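Local structure of probable serine protease HTRA3 (Homo sapiens, 2P3W) at residues R13-P17 with S18-E22; Q40-A43 with P44-S48; V60-G64 with R65-D69. The protein probably cleaves proteins as an HtrA-family serine protease, and its PDZ domain, the part described here, binds carboxyl-terminal peptides. One frame throughout, in Å; residues are numbered along the deposited sequence.

Contact 1 of 3, residues R13-P17 with S18-E22; sequences RTITP and SLVDE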
loop_
_atom_site.group_PDB
_atom_site.type_symbol
_atom_site.label_atom_id
_atom_site.label_comp_id
_atom_site.label_asym_id
_atom_site.label_seq_id
_atom_site.Cartn_x
_atom_site.Cartn_y
_atom_site.Cartn_z
ATOM N N ARG A 13 6.236 9.288 4.231
ATOM C CA ARG A 13 6.130 10.109 5.416
ATOM C C ARG A 13 6.983 11.372 5.244
ATOM O O ARG A 13 8.130 11.291 4.785
ATOM C CB ARG A 13 6.666 9.323 6.618
ATOM C CG ARG A 13 5.827 8.122 6.984
ATOM C CD ARG A 13 6.449 7.294 8.092
ATOM N NE ARG A 13 6.599 8.031 9.348
ATOM C CZ ARG A 13 7.287 7.606 10.410
ATOM N NH1 ARG A 13 7.960 6.453 10.389
ATOM N NH2 ARG A 13 7.324 8.347 11.513
ATOM N N THR A 14 6.442 12.535 5.599
ATOM C CA THR A 14 7.229 13.770 5.591
ATOM C C THR A 14 8.362 13.748 6.638
ATOM O O THR A 14 8.113 13.453 7.809
ATOM C CB THR A 14 6.322 15.001 5.867
ATOM O OG1 THR A 14 5.304 15.063 4.863
ATOM C CG2 THR A 14 7.131 16.285 5.859
ATOM N N ILE A 15 9.592 14.075 6.216
ATOM C CA ILE A 15 10.708 14.236 7.155
ATOM C C ILE A 15 10.438 15.431 8.072
ATOM O O ILE A 15 10.223 16.565 7.608
ATOM C CB ILE A 15 12.056 14.431 6.426
ATOM C CG1 ILE A 15 12.488 13.153 5.660
ATOM C CG2 ILE A 15 13.149 14.904 7.410
ATOM C CD1 ILE A 15 13.067 12.056 6.488
ATOM N N THR A 16 10.458 15.151 9.365
ATOM C CA THR A 16 10.323 16.156 10.418
ATOM C C THR A 16 11.498 15.978 11.367
ATOM O O THR A 16 12.176 14.953 11.327
ATOM C CB THR A 16 9.035 15.920 11.206
ATOM O OG1 THR A 16 9.118 14.656 11.876
ATOM C CG2 THR A 16 7.826 15.937 10.290
ATOM N N PRO A 17 11.740 16.972 12.238
ATOM C CA PRO A 17 12.766 16.829 13.278
ATOM C C PRO A 17 12.580 15.571 14.130
ATOM O O PRO A 17 13.566 14.914 14.472
ATOM C CB PRO A 17 12.584 18.088 14.124
ATOM C CG PRO A 17 11.982 19.073 13.200
ATOM C CD PRO A 17 11.115 18.307 12.259
ATOM N N SER A 18 11.324 15.234 14.438
ATOM C CA SER A 18 10.993 14.039 15.213
ATOM C C SER A 18 11.509 12.777 14.532
ATOM O O SER A 18 12.203 11.960 15.147
ATOM C CB SER A 18 9.475 13.934 15.394
ATOM O OG SER A 18 8.988 15.063 16.095
ATOM N N LEU A 19 11.165 12.636 13.255
ATOM C CA LEU A 19 11.632 11.523 12.455
ATOM C C LEU A 19 13.164 11.531 12.318
ATOM O O LEU A 19 13.798 10.479 12.402
ATOM C CB LEU A 19 10.922 11.538 11.079
ATOM C CG LEU A 19 11.105 10.356 10.134
ATOM C CD1 LEU A 19 11.089 9.034 10.872
ATOM C CD2 LEU A 19 10.040 10.379 9.056
ATOM N N VAL A 20 13.770 12.702 12.136
ATOM C CA VAL A 20 15.238 12.768 11.955
ATOM C C VAL A 20 15.948 12.197 13.188
ATOM O O VAL A 20 16.954 11.488 13.056
ATOM C CB VAL A 20 15.757 14.218 11.666
ATOM C CG1 VAL A 20 17.293 14.261 11.640
ATOM C CG2 VAL A 20 15.188 14.763 10.352
ATOM N N ASP A 21 15.411 12.495 14.375
ATOM C CA ASP A 21 15.947 11.948 15.627
ATOM C C ASP A 21 15.930 10.420 15.677
ATOM O O ASP A 21 16.910 9.810 16.110
ATOM C CB ASP A 21 15.189 12.503 16.845
ATOM C CG ASP A 21 15.574 13.926 17.171
ATOM O OD1 ASP A 21 16.227 14.585 16.330
ATOM O OD2 ASP A 21 15.227 14.385 18.276
ATOM N N GLU A 22 14.827 9.808 15.251
ATOM C CA GLU A 22 14.739 8.341 15.218
ATOM C C GLU A 22 15.762 7.766 14.252
ATOM O O GLU A 22 16.465 6.806 14.567
ATOM C CB GLU A 22 13.363 7.866 14.765
ATOM C CG GLU A 22 12.221 8.331 15.610
ATOM C CD GLU A 22 10.922 7.705 15.171
ATOM O OE1 GLU A 22 10.974 6.730 14.390
ATOM O OE2 GLU A 22 9.845 8.177 15.604
#
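R13, last but one in strand 10-14, lays its guanidinium against L19: the leucine methyls sit over one face of the planar group, with R13 NH2 3.9 Å from L19 CD1. An arginine suits this place because its flat face can rest on a methyl while its N-H edges go elsewhere; NH1 bonds to Q40. The next residue, T14, adds only its carbonyl, whose O meets L19 CD2 at 3.8 Å, while its hydroxyl takes the N-H of S70. Buried I15 is the apolar link. Its CG2 methyl meets V20 CG2 at 3.6 Å, the two side chains crossing at about a right angle, and both I15 and L19 also rest on Y38.

T16 begins the helix. With chi1 at 64°, its hydroxyl is held between the backbone N and the carbonyl carbon, which lets OG1 reach forward to the first turn and accept from L19 N in an almost straight bond (3.2 Å, 174°). The T16 carbonyl O is used as well, taking V20 N at 2.9 Å almost head-on to the carbonyl, so one residue holds two amides of the opening turn. The V20 CG2 methyl lies close by that O. P17 follows in the first helical position, where a residue lacking an N-H loses nothing and the ring already fixes a helical phi; its O receives D21 N at 3.0 Å. A threonine N-cap followed by proline is a classic helix start, and here it turns the end of a strand into helix 17-26 of the PDZ domain.

Contact 2 of 3, residues Q40-A43 with P44-S48; sequences QEVA and PNSPS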
loop_
_atom_site.group_PDB
_atom_site.type_symbol
_atom_site.label_atom_id
_atom_site.label_comp_id
_atom_site.label_asym_id
_atom_site.label_seq_id
_atom_site.Cartn_x
_atom_site.Cartn_y
_atom_site.Cartn_z
ATOM N N GLN A 40 8.547 4.735 3.915
ATOM C CA GLN A 40 8.214 3.796 4.983
ATOM C C GLN A 40 8.049 2.381 4.441
ATOM O O GLN A 40 8.534 1.439 5.051
ATOM C CB GLN A 40 6.954 4.256 5.732
ATOM C CG GLN A 40 6.496 3.346 6.862
ATOM C CD GLN A 40 7.444 3.243 8.035
ATOM O OE1 GLN A 40 8.125 4.194 8.378
ATOM N NE2 GLN A 40 7.426 2.090 8.716
ATOM N N GLU A 41 7.352 2.236 3.316
ATOM C CA GLU A 41 7.138 0.921 2.693
ATOM C C GLU A 41 7.110 1.046 1.157
ATOM O O GLU A 41 6.773 2.102 0.612
ATOM C CB GLU A 41 5.808 0.293 3.152
ATOM C CG GLU A 41 5.618 0.077 4.636
ATOM C CD GLU A 41 6.601 -0.912 5.260
ATOM O OE1 GLU A 41 6.812 -0.792 6.500
ATOM O OE2 GLU A 41 7.154 -1.789 4.535
ATOM N N VAL A 42 7.508 -0.040 0.481
ATOM C CA VAL A 42 7.368 -0.150 -0.976
ATOM C C VAL A 42 6.426 -1.295 -1.314
ATOM O O VAL A 42 6.589 -2.426 -0.815
ATOM C CB VAL A 42 8.740 -0.407 -1.649
ATOM C CG1 VAL A 42 8.584 -0.449 -3.158
ATOM C CG2 VAL A 42 9.760 0.652 -1.221
ATOM N N ALA A 43 5.409 -1.023 -2.129
ATOM C CA ALA A 43 4.478 -2.073 -2.539
ATOM C C ALA A 43 5.141 -3.023 -3.569
ATOM O O ALA A 43 5.910 -2.578 -4.421
ATOM C CB ALA A 43 3.176 -1.475 -3.095
ATOM N N PRO A 44 4.885 -4.338 -3.474
ATOM C CA PRO A 44 5.637 -5.346 -4.259
ATOM C C PRO A 44 5.568 -5.308 -5.791
ATOM O O PRO A 44 6.546 -5.667 -6.449
ATOM C CB PRO A 44 5.056 -6.685 -3.791
ATOM C CG PRO A 44 3.951 -6.367 -2.905
ATOM C CD PRO A 44 3.948 -4.968 -2.519
ATOM N N ASN A 45 4.424 -4.953 -6.350
ATOM C CA ASN A 45 4.257 -5.025 -7.824
ATOM C C ASN A 45 4.068 -3.624 -8.387
ATOM O O ASN A 45 3.105 -3.354 -9.070
ATOM C CB ASN A 45 3.047 -5.871 -8.141
ATOM C CG ASN A 45 3.291 -7.334 -7.849
ATOM O OD1 ASN A 45 4.178 -7.934 -8.453
ATOM N ND2 ASN A 45 2.523 -7.913 -6.916
ATOM N N SER A 46 5.003 -2.733 -8.094
ATOM C CA SER A 46 4.796 -1.322 -8.337
ATOM C C SER A 46 5.953 -0.690 -9.118
ATOM O O SER A 46 7.047 -1.262 -9.204
ATOM C CB SER A 46 4.721 -0.594 -6.992
ATOM O OG SER A 46 5.955 -0.724 -6.309
ATOM N N PRO A 47 5.714 0.498 -9.677
ATOM C CA PRO A 47 6.810 1.245 -10.303
ATOM C C PRO A 47 8.033 1.409 -9.392
ATOM O O PRO A 47 9.164 1.298 -9.862
ATOM C CB PRO A 47 6.172 2.579 -10.622
ATOM C CG PRO A 47 4.752 2.227 -10.846
ATOM C CD PRO A 47 4.438 1.218 -9.823
ATOM N N SER A 48 7.802 1.688 -8.110
ATOM C CA SER A 48 8.895 1.906 -7.168
ATOM C C SER A 48 9.705 0.611 -6.911
ATOM O O SER A 48 10.946 0.628 -6.913
ATOM C CB SER A 48 8.394 2.550 -5.891
ATOM O OG SER A 48 7.845 3.830 -6.153
#
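The S46 hydroxyl works both ways: it donates to A43 O in a short 2.6 Å bond and accepts from Q49 N, in the first turn of the helix that follows. It is thus the N-cap of helix 47-51 in this PDZ domain, and the same atom ties the cap back to the end of strand 37-42. The chain between them makes a tight bend, and the donor stands 32° out of the plane of the A43 carbonyl. Serine suits the place because its hydroxyl, on a one-carbon stalk, can give a proton to one backbone group and receive one from another; at chi1 63° the hydroxyl is turned in over its own backbone, within reach of both.

At the corner, A43 CB lies beside P44 CD, 3.6 Å away, as it must before a proline, and the proline ring stiffens the bend where the strand ends. P47, in the first turn of the helix, has no N-H to satisfy there.

A second subunit meets the outside of the bend, just past a classic beta bulge in strand 37-42. N45 ND2 bonds to E41 OE2 of that subunit, and the pair recurs with the roles exchanged, while W111 of that subunit, from the phage-derived tail, packs on E41 and A43.

Under the bend, V42 contributes apolar contact to the helix start. S48, whose OG is held by I8 O, turns its carbon to this valine, and V42 CG1 lies 4.1 Å from S48 CB.

Contact 3 of 3, residues V60-G64 with R65-D69; sequences VKVNG and RPLVD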
loop_
_atom_site.group_PDB
_atom_site.type_symbol
_atom_site.label_atom_id
_atom_site.label_comp_id
_atom_site.label_asym_id
_atom_site.label_seq_id
_atom_site.Cartn_x
_atom_site.Cartn_y
_atom_site.Cartn_z
ATOM N N VAL A 60 14.356 13.360 -2.131
ATOM C CA VAL A 60 14.643 14.771 -1.901
ATOM C C VAL A 60 14.308 15.734 -3.050
ATOM O O VAL A 60 14.125 16.918 -2.805
ATOM C CB VAL A 60 16.088 14.974 -1.419
ATOM C CG1 VAL A 60 16.285 14.218 -0.091
ATOM C CG2 VAL A 60 17.090 14.501 -2.454
ATOM N N LYS A 61 14.210 15.233 -4.282
ATOM C CA LYS A 61 13.807 16.040 -5.422
ATOM C C LYS A 61 13.000 15.219 -6.410
ATOM O O LYS A 61 13.132 13.996 -6.475
ATOM C CB LYS A 61 15.027 16.608 -6.154
ATOM C CG LYS A 61 15.789 17.643 -5.369
ATOM C CD LYS A 61 16.811 18.372 -6.253
ATOM C CE LYS A 61 17.450 19.536 -5.501
ATOM N NZ LYS A 61 16.499 20.686 -5.347
ATOM N N VAL A 62 12.128 15.905 -7.133
ATOM C CA VAL A 62 11.394 15.310 -8.247
ATOM C C VAL A 62 11.533 16.240 -9.449
ATOM O O VAL A 62 11.235 17.431 -9.354
ATOM C CB VAL A 62 9.913 15.049 -7.900
ATOM C CG1 VAL A 62 9.204 16.309 -7.394
ATOM C CG2 VAL A 62 9.158 14.466 -9.091
ATOM N N ASN A 63 12.041 15.696 -10.556
ATOM C CA ASN A 63 12.272 16.483 -11.777
ATOM C C ASN A 63 13.028 17.790 -11.460
ATOM O O ASN A 63 12.761 18.860 -12.021
ATOM C CB ASN A 63 10.933 16.674 -12.521
ATOM C CG ASN A 63 10.384 15.359 -13.077
ATOM O OD1 ASN A 63 11.134 14.403 -13.312
ATOM N ND2 ASN A 63 9.072 15.295 -13.300
ATOM N N GLY A 64 14.012 17.685 -10.571
ATOM C CA GLY A 64 14.823 18.841 -10.168
ATOM C C GLY A 64 14.259 19.770 -9.099
ATOM O O GLY A 64 14.931 20.704 -8.678
ATOM N N ARG A 65 13.039 19.530 -8.648
ATOM C CA ARG A 65 12.413 20.379 -7.657
ATOM C C ARG A 65 12.544 19.799 -6.266
ATOM O O ARG A 65 12.251 18.620 -6.059
ATOM C CB ARG A 65 10.945 20.548 -7.979
ATOM C CG ARG A 65 10.696 21.158 -9.331
ATOM C CD ARG A 65 9.264 21.591 -9.452
ATOM N NE ARG A 65 8.373 20.494 -9.070
ATOM C CZ ARG A 65 7.991 19.505 -9.868
ATOM N NH1 ARG A 65 8.396 19.448 -11.133
ATOM N NH2 ARG A 65 7.182 18.573 -9.390
ATOM N N PRO A 66 12.928 20.633 -5.287
ATOM C CA PRO A 66 13.038 20.148 -3.911
ATOM C C PRO A 66 11.715 19.678 -3.319
ATOM O O PRO A 66 10.675 20.307 -3.525
ATOM C CB PRO A 66 13.588 21.352 -3.137
ATOM C CG PRO A 66 13.376 22.522 -4.000
ATOM C CD PRO A 66 13.292 22.059 -5.412
ATOM N N LEU A 67 11.765 18.565 -2.592
ATOM C CA LEU A 67 10.615 18.048 -1.840
ATOM C C LEU A 67 10.777 18.281 -0.348
ATOM O O LEU A 67 11.794 17.890 0.239
ATOM C CB LEU A 67 10.439 16.555 -2.105
ATOM C CG LEU A 67 9.908 16.223 -3.504
ATOM C CD1 LEU A 67 10.012 14.741 -3.827
ATOM C CD2 LEU A 67 8.492 16.710 -3.651
ATOM N N VAL A 68 9.788 18.939 0.256
ATOM C CA VAL A 68 9.768 19.135 1.710
ATOM C C VAL A 68 8.542 18.506 2.379
ATOM O O VAL A 68 8.549 18.307 3.585
ATOM C CB VAL A 68 9.887 20.626 2.091
ATOM C CG1 VAL A 68 11.173 21.217 1.496
ATOM C CG2 VAL A 68 8.657 21.428 1.632
ATOM N N ASP A 69 7.493 18.203 1.610
ATOM C CA ASP A 69 6.234 17.690 2.201
ATOM C C ASP A 69 5.602 16.648 1.313
ATOM O O ASP A 69 5.634 16.739 0.093
ATOM C CB ASP A 69 5.227 18.831 2.421
ATOM C CG ASP A 69 4.043 18.409 3.284
ATOM O OD1 ASP A 69 2.962 18.055 2.749
ATOM O OD2 ASP A 69 4.203 18.393 4.514
#
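R65 O is approached by two donors from the facing strand: V62 N binds it at 2.9 Å with an N-H...O angle of 158°, and the CA-H of K61 comes to it as well, K61 CA being 3.1 Å away. The two strands, 58-62 and 65-66, form a tight beta hairpin of the PDZ domain, closed by a type I' turn from V62 to R65. R65 N returns a bond to V62 O at 2.9 Å, and L67 N continues the pairing to V60 O at 2.9 Å. N63 and G64 hold the corners with positive phi, which asparagine tolerates well and glycine most easily; the N63 amide is further fixed by L84 N and E80.

R65 and V62 run side by side from one face. A bend at chi3 (-51°) folds the arginine back, and its guanidinium lies with one face over V62 O. NH2 forms a salt bridge to E80, holding the chain in that pose. V62, a branched residue suited to a strand, packs by CG1 on L67 CD2 at 3.8 Å, and its side chain also meets A76 of helix 70-79. Beyond L67, D69 caps that helix.

K61 and P66 occupy the other face as a non-hydrogen-bonded pair, fitting for a proline, which has no N-H to offer. The lysine bends at its end, bringing NZ to 3.5 Å from P66 CD.

All three contacts reach the same antiparallel sheet of the PDZ domain. Contacts 1 and 2, with centres about 21 Å apart, meet where R13 NH1 lies 3.0 Å from Q40 OE1, probably a hydrogen bond between neighbouring strands. Contacts 1 and 3 have centres about 17 Å apart and touch through T14, whose CG2 is 3.4 Å from V68 O. Contacts 2 and 3 lie on opposite sides of the chain's centre, with nearest atoms about 11 Å apart. The second subunit sets G107 against R13 of contact 1 and W111 of its phage-derived ligand tail against A43, consistent with contact 2 lying near the peptide-binding site; it does not touch contact 3.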